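Local coordinates for protein D-mandelate dehydrogenase (Rhodotorula graminis, PDB 2W2K) that probably oxidises D-mandelate with a nicotinamide cofactor, as a member of the D-isomer specific 2-hydroxyacid dehydrogenase family, at residues P31-A43 and G63-H76. Residues are numbered along the deposited sequence; the frame is centred on the assembly and turned at random.
Sequences PANLTTHDGFKQA and GTESYPWNADLISH
Ser66 meets the helix that starts at His37 through its carbonyl and its CB, while its hydroxyl is gripped from two sides. Ser66 OG donates to Gly63 O at 2.7 Å and accepts from Trp69 NE1 at 2.9 Å. Ser66 O takes a nearly straight bond from His37 ND1 (2.9 Å, 178°). The oxygen lies in the imidazole plane, but ND1 sits well above the carbonyl plane, not on a lone pair. CG of His37 is anti to the backbone N (chi1 161°), which carries the ring to the backbone of Ser66, Tyr67 and Pro68. Pro68, which follows a cis peptide bond, lays CD over one face of this ring in a CH-pi contact, 3.9 Å from CD to the centroid. Were His37 an alanine, Ser66 O would probably lose this donor, and Pro68 the ring it packs on. Deeper in, Phe40 CE2 touches Trp69 CZ2 at 3.7 Å, with ring planes at 55°. Leu73 CD1 meets the Phe40 edge, and Leu34 CD1 packs on Gly63 CA. Phe40 also touches Leu7 of strand 5-8. Lys41 NZ makes a salt bridge to Asp72 OD2 at 2.8 Å, on the anti side of the carboxylate. Apolar packing, a directed imidazole bond and a salt bridge together join helix 37-45 to residues 63-70 and helix 71-74.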
ATOM      1  N   PRO B  31      -9.003  19.393 -35.765  1.00 10.23           N
ATOM      2  CA  PRO B  31      -8.053  18.264 -35.555  1.00 11.69           C
ATOM      3  C   PRO B  31      -6.673  18.475 -36.227  1.00 13.09           C
ATOM      4  O   PRO B  31      -6.610  18.797 -37.415  1.00 11.16           O
ATOM      5  CB  PRO B  31      -8.791  17.052 -36.174  1.00 14.90           C
ATOM      6  CG  PRO B  31     -10.218  17.458 -36.242  1.00 18.34           C
ATOM      7  CD  PRO B  31     -10.214  18.956 -36.490  1.00 13.73           C
ATOM      8  N   ALA B  32      -5.572  18.309 -35.477  1.00 13.40           N
ATOM      9  CA  ALA B  32      -4.214  18.444 -36.057  1.00  9.00           C
ATOM     10  C   ALA B  32      -3.892  17.316 -37.061  1.00 10.13           C
ATOM     11  O   ALA B  32      -3.074  17.497 -37.987  1.00  9.87           O
ATOM     12  CB  ALA B  32      -3.124  18.512 -34.932  1.00  9.09           C
ATOM     13  N   ASN B  33      -4.550  16.167 -36.905  1.00 11.88           N
ATOM     14  CA  ASN B  33      -4.314  15.016 -37.792  1.00 12.69           C
ATOM     15  C   ASN B  33      -2.819  14.659 -37.895  1.00 13.58           C
ATOM     16  O   ASN B  33      -2.255  14.543 -39.001  1.00 13.75           O
ATOM     17  CB  ASN B  33      -4.936  15.263 -39.187  1.00 15.35           C
ATOM     18  CG  ASN B  33      -6.468  15.230 -39.166  1.00 17.68           C
ATOM     19  OD1 ASN B  33      -7.073  14.470 -38.414  1.00 21.83           O
ATOM     20  ND2 ASN B  33      -7.098  16.056 -39.999  1.00 20.94           N
ATOM     21  N   LEU B  34      -2.175  14.490 -36.744  1.00 10.97           N
ATOM     22  CA  LEU B  34      -0.700  14.371 -36.726  1.00 15.33           C
ATOM     23  C   LEU B  34      -0.170  13.118 -37.447  1.00 14.15           C
ATOM     24  O   LEU B  34      -0.800  12.054 -37.391  1.00 17.37           O
ATOM     25  CB  LEU B  34      -0.169  14.445 -35.283  1.00 13.76           C
ATOM     26  CG  LEU B  34      -0.347  15.767 -34.510  1.00 11.16           C
ATOM     27  CD1 LEU B  34      -0.162  15.500 -33.018  1.00  6.32           C
ATOM     28  CD2 LEU B  34       0.603  16.855 -34.975  1.00 13.65           C
ATOM     29  N   THR B  35       0.963  13.272 -38.144  1.00 17.16           N
ATOM     30  CA  THR B  35       1.744  12.141 -38.701  1.00 18.38           C
ATOM     31  C   THR B  35       3.134  12.042 -38.028  1.00 17.90           C
ATOM     32  O   THR B  35       3.372  11.149 -37.215  1.00 18.25           O
ATOM     33  CB  THR B  35       1.896  12.222 -40.270  1.00 17.33           C
ATOM     34  OG1 THR B  35       2.517  13.459 -40.655  1.00 17.30           O
ATOM     35  CG2 THR B  35       0.541  12.105 -40.975  1.00 18.56           C
ATOM     36  N   THR B  36       4.044  12.958 -38.372  1.00 18.38           N
ATOM     37  CA  THR B  36       5.377  13.044 -37.725  1.00 18.98           C
ATOM     38  C   THR B  36       5.673  14.488 -37.307  1.00 16.32           C
ATOM     39  O   THR B  36       5.008  15.413 -37.774  1.00 15.64           O
ATOM     40  CB  THR B  36       6.526  12.536 -38.662  1.00 21.07           C
ATOM     41  OG1 THR B  36       6.692  13.435 -39.773  1.00 19.45           O
ATOM     42  CG2 THR B  36       6.238  11.118 -39.170  1.00 22.74           C
ATOM     43  N   HIS B  37       6.659  14.670 -36.430  1.00 13.65           N
ATOM     44  CA  HIS B  37       7.086  15.998 -35.989  1.00 11.88           C
ATOM     45  C   HIS B  37       7.498  16.917 -37.154  1.00 14.42           C
ATOM     46  O   HIS B  37       7.089  18.104 -37.216  1.00 10.28           O
ATOM     47  CB  HIS B  37       8.229  15.868 -34.966  1.00 12.30           C
ATOM     48  CG  HIS B  37       9.032  17.125 -34.777  1.00 15.71           C
ATOM     49  ND1 HIS B  37       8.692  18.104 -33.863  1.00 10.81           N
ATOM     50  CD2 HIS B  37      10.168  17.555 -35.382  1.00 13.05           C
ATOM     51  CE1 HIS B  37       9.585  19.079 -33.915  1.00 12.07           C
ATOM     52  NE2 HIS B  37      10.482  18.778 -34.840  1.00 14.60           N
ATOM     53  N   ASP B  38       8.340  16.397 -38.057  1.00 15.64           N
ATOM     54  CA  ASP B  38       8.814  17.210 -39.187  1.00 17.09           C
ATOM     55  C   ASP B  38       7.643  17.573 -40.121  1.00 14.38           C
ATOM     56  O   ASP B  38       7.607  18.680 -40.681  1.00 14.69           O
ATOM     57  CB  ASP B  38       9.947  16.503 -39.971  1.00 16.04           C
ATOM     58  CG  ASP B  38      11.355  16.720 -39.340  1.00 23.10           C
ATOM     59  OD1 ASP B  38      11.595  17.677 -38.551  1.00 17.52           O
ATOM     60  OD2 ASP B  38      12.244  15.916 -39.662  1.00 21.78           O
ATOM     61  N   GLY B  39       6.709  16.637 -40.287  1.00 13.72           N
ATOM     62  CA  GLY B  39       5.489  16.862 -41.082  1.00 15.14           C
ATOM     63  C   GLY B  39       4.562  17.943 -40.505  1.00 16.19           C
ATOM     64  O   GLY B  39       3.930  18.688 -41.273  1.00 13.54           O
ATOM     65  N   PHE B  40       4.498  18.031 -39.167  1.00 13.85           N
ATOM     66  CA  PHE B  40       3.733  19.092 -38.432  1.00 14.22           C
ATOM     67  C   PHE B  40       4.379  20.461 -38.606  1.00 13.32           C
ATOM     68  O   PHE B  40       3.684  21.459 -38.823  1.00 10.06           O
ATOM     69  CB  PHE B  40       3.625  18.731 -36.931  1.00 13.86           C
ATOM     70  CG  PHE B  40       2.770  19.689 -36.087  1.00 13.51           C
ATOM     71  CD1 PHE B  40       1.425  19.957 -36.407  1.00 11.99           C
ATOM     72  CD2 PHE B  40       3.303  20.263 -34.945  1.00 10.88           C
ATOM     73  CE1 PHE B  40       0.639  20.817 -35.596  1.00 14.22           C
ATOM     74  CE2 PHE B  40       2.537  21.127 -34.110  1.00 10.01           C
ATOM     75  CZ  PHE B  40       1.207  21.407 -34.447  1.00  9.61           C
ATOM     76  N   LYS B  41       5.713  20.529 -38.521  1.00 11.56           N
ATOM     77  CA  LYS B  41       6.407  21.808 -38.774  1.00 10.87           C
ATOM     78  C   LYS B  41       6.101  22.310 -40.187  1.00 10.02           C
ATOM     79  O   LYS B  41       5.931  23.520 -40.404  1.00 11.03           O
ATOM     80  CB  LYS B  41       7.935  21.700 -38.576  1.00 10.68           C
ATOM     81  CG  LYS B  41       8.387  21.494 -37.124  1.00  7.08           C
ATOM     82  CD  LYS B  41       9.909  21.827 -36.943  1.00 15.60           C
ATOM     83  CE  LYS B  41      10.804  21.006 -37.912  1.00 10.33           C
ATOM     84  NZ  LYS B  41      12.285  21.324 -37.760  1.00 13.35           N
ATOM     85  N   GLN B  42       6.030  21.383 -41.150  1.00 12.96           N
ATOM     86  CA  GLN B  42       5.817  21.752 -42.551  1.00 16.41           C
ATOM     87  C   GLN B  42       4.378  22.249 -42.762  1.00 13.90           C
ATOM     88  O   GLN B  42       4.136  23.181 -43.541  1.00 13.03           O
ATOM     89  CB  GLN B  42       6.118  20.565 -43.475  1.00 16.76           C
ATOM     90  CG  GLN B  42       5.926  20.874 -44.970  1.00 25.38           C
ATOM     91  CD  GLN B  42       5.954  19.631 -45.868  1.00 28.08           C
ATOM     92  OE1 GLN B  42       6.168  19.740 -47.081  1.00 43.77           O
ATOM     93  NE2 GLN B  42       5.734  18.451 -45.281  1.00 39.56           N
ATOM     94  N   ALA B  43       3.445  21.622 -42.052  1.00 13.91           N
ATOM     95  CA  ALA B  43       2.023  22.032 -42.033  1.00 12.56           C
ATOM     96  C   ALA B  43       1.850  23.470 -41.533  1.00 13.27           C
ATOM     97  O   ALA B  43       1.141  24.274 -42.175  1.00 10.35           O
ATOM     98  CB  ALA B  43       1.208  21.044 -41.186  1.00 12.47           C
ATOM     99  N   GLY B  63      -0.957  13.462 -28.633  1.00  9.38           N
ATOM    100  CA  GLY B  63      -0.205  14.452 -29.411  1.00 11.01           C
ATOM    101  C   GLY B  63       1.316  14.306 -29.411  1.00 10.95           C
ATOM    102  O   GLY B  63       2.023  15.243 -29.791  1.00 11.64           O
ATOM    103  N   THR B  64       1.824  13.133 -28.999  1.00  9.76           N
ATOM    104  CA  THR B  64       3.271  12.948 -28.808  1.00 10.01           C
ATOM    105  C   THR B  64       4.068  12.961 -30.131  1.00 13.66           C
ATOM    106  O   THR B  64       5.280  13.206 -30.123  1.00 11.61           O
ATOM    107  CB  THR B  64       3.632  11.646 -27.997  1.00 11.71           C
ATOM    108  OG1 THR B  64       3.189  10.497 -28.717  1.00 14.33           O
ATOM    109  CG2 THR B  64       2.986  11.638 -26.588  1.00 10.57           C
ATOM    110  N   GLU B  65       3.387  12.674 -31.244  1.00 13.03           N
ATOM    111  CA  GLU B  65       3.969  12.773 -32.597  1.00 13.10           C
ATOM    112  C   GLU B  65       4.513  14.182 -32.895  1.00 15.63           C
ATOM    113  O   GLU B  65       5.444  14.348 -33.697  1.00 14.68           O
ATOM    114  CB  GLU B  65       2.941  12.383 -33.674  1.00 13.81           C
ATOM    115  CG  GLU B  65       2.394  10.935 -33.602  1.00 12.80           C
ATOM    116  CD  GLU B  65       1.139  10.779 -32.760  1.00 17.42           C
ATOM    117  OE1 GLU B  65       0.822  11.660 -31.936  1.00 17.28           O
ATOM    118  OE2 GLU B  65       0.491   9.721 -32.901  1.00 21.13           O
ATOM    119  N   SER B  66       3.924  15.198 -32.264  1.00 12.71           N
ATOM    120  CA  SER B  66       4.405  16.588 -32.423  1.00 12.74           C
ATOM    121  C   SER B  66       5.747  16.954 -31.753  1.00 12.65           C
ATOM    122  O   SER B  66       6.344  17.966 -32.129  1.00 11.90           O
ATOM    123  CB  SER B  66       3.312  17.611 -32.026  1.00 12.15           C
ATOM    124  OG  SER B  66       3.044  17.607 -30.631  1.00 13.22           O
ATOM    125  N   TYR B  67       6.211  16.157 -30.783  1.00 10.44           N
ATOM    126  CA  TYR B  67       7.361  16.533 -29.944  1.00  8.99           C
ATOM    127  C   TYR B  67       8.697  16.527 -30.750  1.00  9.92           C
ATOM    128  O   TYR B  67       8.846  15.740 -31.691  1.00 11.09           O
ATOM    129  CB  TYR B  67       7.527  15.597 -28.736  1.00  8.28           C
ATOM    130  CG  TYR B  67       6.423  15.499 -27.681  1.00 10.89           C
ATOM    131  CD1 TYR B  67       5.325  16.377 -27.647  1.00  8.83           C
ATOM    132  CD2 TYR B  67       6.494  14.500 -26.700  1.00 15.85           C
ATOM    133  CE1 TYR B  67       4.310  16.240 -26.640  1.00 11.92           C
ATOM    134  CE2 TYR B  67       5.517  14.363 -25.715  1.00 11.79           C
ATOM    135  CZ  TYR B  67       4.426  15.231 -25.693  1.00 14.37           C
ATOM    136  OH  TYR B  67       3.477  15.057 -24.708  1.00 13.13           O
ATOM    137  N   PRO B  68       9.657  17.398 -30.378  1.00 12.15           N
ATOM    138  CA  PRO B  68       9.576  18.434 -29.340  1.00 11.28           C
ATOM    139  C   PRO B  68       8.912  19.712 -29.859  1.00 10.50           C
ATOM    140  O   PRO B  68       8.940  19.982 -31.081  1.00 10.78           O
ATOM    141  CB  PRO B  68      11.053  18.718 -29.019  1.00 13.39           C
ATOM    142  CG  PRO B  68      11.758  18.501 -30.351  1.00 12.95           C
ATOM    143  CD  PRO B  68      10.999  17.361 -31.010  1.00 13.26           C
ATOM    144  N   TRP B  69       8.319  20.471 -28.937  1.00  9.91           N
ATOM    145  CA  TRP B  69       7.914  21.864 -29.188  1.00 10.68           C
ATOM    146  C   TRP B  69       9.157  22.750 -28.972  1.00 12.83           C
ATOM    147  O   TRP B  69       9.286  23.470 -27.969  1.00 10.56           O
ATOM    148  CB  TRP B  69       6.675  22.256 -28.319  1.00 11.69           C
ATOM    149  CG  TRP B  69       5.367  21.700 -28.904  1.00 10.60           C
ATOM    150  CD1 TRP B  69       5.010  20.364 -29.018  1.00  5.11           C
ATOM    151  CD2 TRP B  69       4.267  22.450 -29.472  1.00 10.10           C
ATOM    152  NE1 TRP B  69       3.770  20.253 -29.615  1.00  7.34           N
ATOM    153  CE2 TRP B  69       3.297  21.509 -29.907  1.00  8.84           C
ATOM    154  CE3 TRP B  69       4.020  23.816 -29.679  1.00  9.07           C
ATOM    155  CZ2 TRP B  69       2.091  21.897 -30.532  1.00 10.92           C
ATOM    156  CZ3 TRP B  69       2.797  24.203 -30.290  1.00  7.54           C
ATOM    157  CH2 TRP B  69       1.865  23.241 -30.710  1.00 10.70           C
ATOM    158  N   ASN B  70      10.092  22.653 -29.923  1.00 13.22           N
ATOM    159  CA  ASN B  70      11.331  23.440 -29.888  1.00 12.52           C
ATOM    160  C   ASN B  70      11.171  24.841 -30.500  1.00 12.37           C
ATOM    161  O   ASN B  70      10.098  25.183 -31.031  1.00  8.72           O
ATOM    162  CB  ASN B  70      12.527  22.665 -30.534  1.00 14.24           C
ATOM    163  CG  ASN B  70      12.295  22.264 -32.004  1.00 14.61           C
ATOM    164  OD1 ASN B  70      11.327  22.671 -32.651  1.00 12.83           O
ATOM    165  ND2 ASN B  70      13.215  21.464 -32.541  1.00 14.87           N
ATOM    166  N   ALA B  71      12.233  25.644 -30.429  1.00 14.22           N
ATOM    167  CA  ALA B  71      12.251  26.987 -31.045  1.00 15.09           C
ATOM    168  C   ALA B  71      11.862  27.005 -32.542  1.00 14.12           C
ATOM    169  O   ALA B  71      11.121  27.916 -32.977  1.00 11.72           O
ATOM    170  CB  ALA B  71      13.622  27.649 -30.841  1.00 14.51           C
ATOM    171  N   ASP B  72      12.372  26.043 -33.328  1.00 13.22           N
ATOM    172  CA  ASP B  72      12.068  25.988 -34.780  1.00 11.69           C
ATOM    173  C   ASP B  72      10.574  25.746 -35.070  1.00 12.59           C
ATOM    174  O   ASP B  72      10.001  26.416 -35.924  1.00 12.05           O
ATOM    175  CB  ASP B  72      12.925  24.957 -35.541  1.00 13.07           C
ATOM    176  CG  ASP B  72      12.809  25.108 -37.081  1.00 15.34           C
ATOM    177  OD1 ASP B  72      13.134  26.193 -37.622  1.00 15.62           O
ATOM    178  OD2 ASP B  72      12.385  24.155 -37.758  1.00 16.84           O
ATOM    179  N   LEU B  73       9.972  24.771 -34.377  1.00 10.33           N
ATOM    180  CA  LEU B  73       8.516  24.518 -34.480  1.00 10.52           C
ATOM    181  C   LEU B  73       7.698  25.772 -34.095  1.00  9.51           C
ATOM    182  O   LEU B  73       6.785  26.204 -34.839  1.00 10.08           O
ATOM    183  CB  LEU B  73       8.139  23.294 -33.610  1.00  7.84           C
ATOM    184  CG  LEU B  73       6.676  22.786 -33.623  1.00 12.65           C
ATOM    185  CD1 LEU B  73       6.582  21.331 -33.268  1.00 11.52           C
ATOM    186  CD2 LEU B  73       5.791  23.622 -32.663  1.00 10.88           C
ATOM    187  N   ILE B  74       8.022  26.339 -32.935  1.00  8.65           N
ATOM    188  CA  ILE B  74       7.319  27.512 -32.373  1.00 11.08           C
ATOM    189  C   ILE B  74       7.371  28.755 -33.295  1.00 12.32           C
ATOM    190  O   ILE B  74       6.403  29.546 -33.359  1.00 11.24           O
ATOM    191  CB  ILE B  74       7.847  27.811 -30.922  1.00  8.81           C
ATOM    192  CG1 ILE B  74       7.366  26.708 -29.947  1.00  8.21           C
ATOM    193  CG2 ILE B  74       7.446  29.194 -30.413  1.00  8.49           C
ATOM    194  CD1 ILE B  74       8.064  26.706 -28.563  1.00  8.40           C
ATOM    195  N   SER B  75       8.484  28.907 -34.017  1.00 11.24           N
ATOM    196  CA  SER B  75       8.677  30.026 -34.950  1.00 11.26           C
ATOM    197  C   SER B  75       7.634  30.064 -36.086  1.00 12.05           C
ATOM    198  O   SER B  75       7.459  31.105 -36.739  1.00 11.26           O
ATOM    199  CB  SER B  75      10.112  30.042 -35.532  1.00 13.49           C
ATOM    200  OG  SER B  75      10.268  29.113 -36.609  1.00 12.38           O
ATOM    201  N   HIS B  76       6.947  28.948 -36.326  1.00  9.72           N
ATOM    202  CA  HIS B  76       5.951  28.889 -37.414  1.00  9.63           C
ATOM    203  C   HIS B  76       4.492  28.956 -36.934  1.00  9.54           C
ATOM    204  O   HIS B  76       3.597  28.790 -37.743  1.00  9.87           O
ATOM    205  CB  HIS B  76       6.159  27.636 -38.277  1.00 11.78           C
ATOM    206  CG  HIS B  76       7.519  27.580 -38.917  1.00 16.67           C
ATOM    207  ND1 HIS B  76       7.961  28.541 -39.801  1.00 21.28           N
ATOM    208  CD2 HIS B  76       8.542  26.705 -38.770  1.00 22.58           C
ATOM    209  CE1 HIS B  76       9.195  28.253 -40.183  1.00 26.07           C
ATOM    210  NE2 HIS B  76       9.571  27.145 -39.570  1.00 24.13           N
TER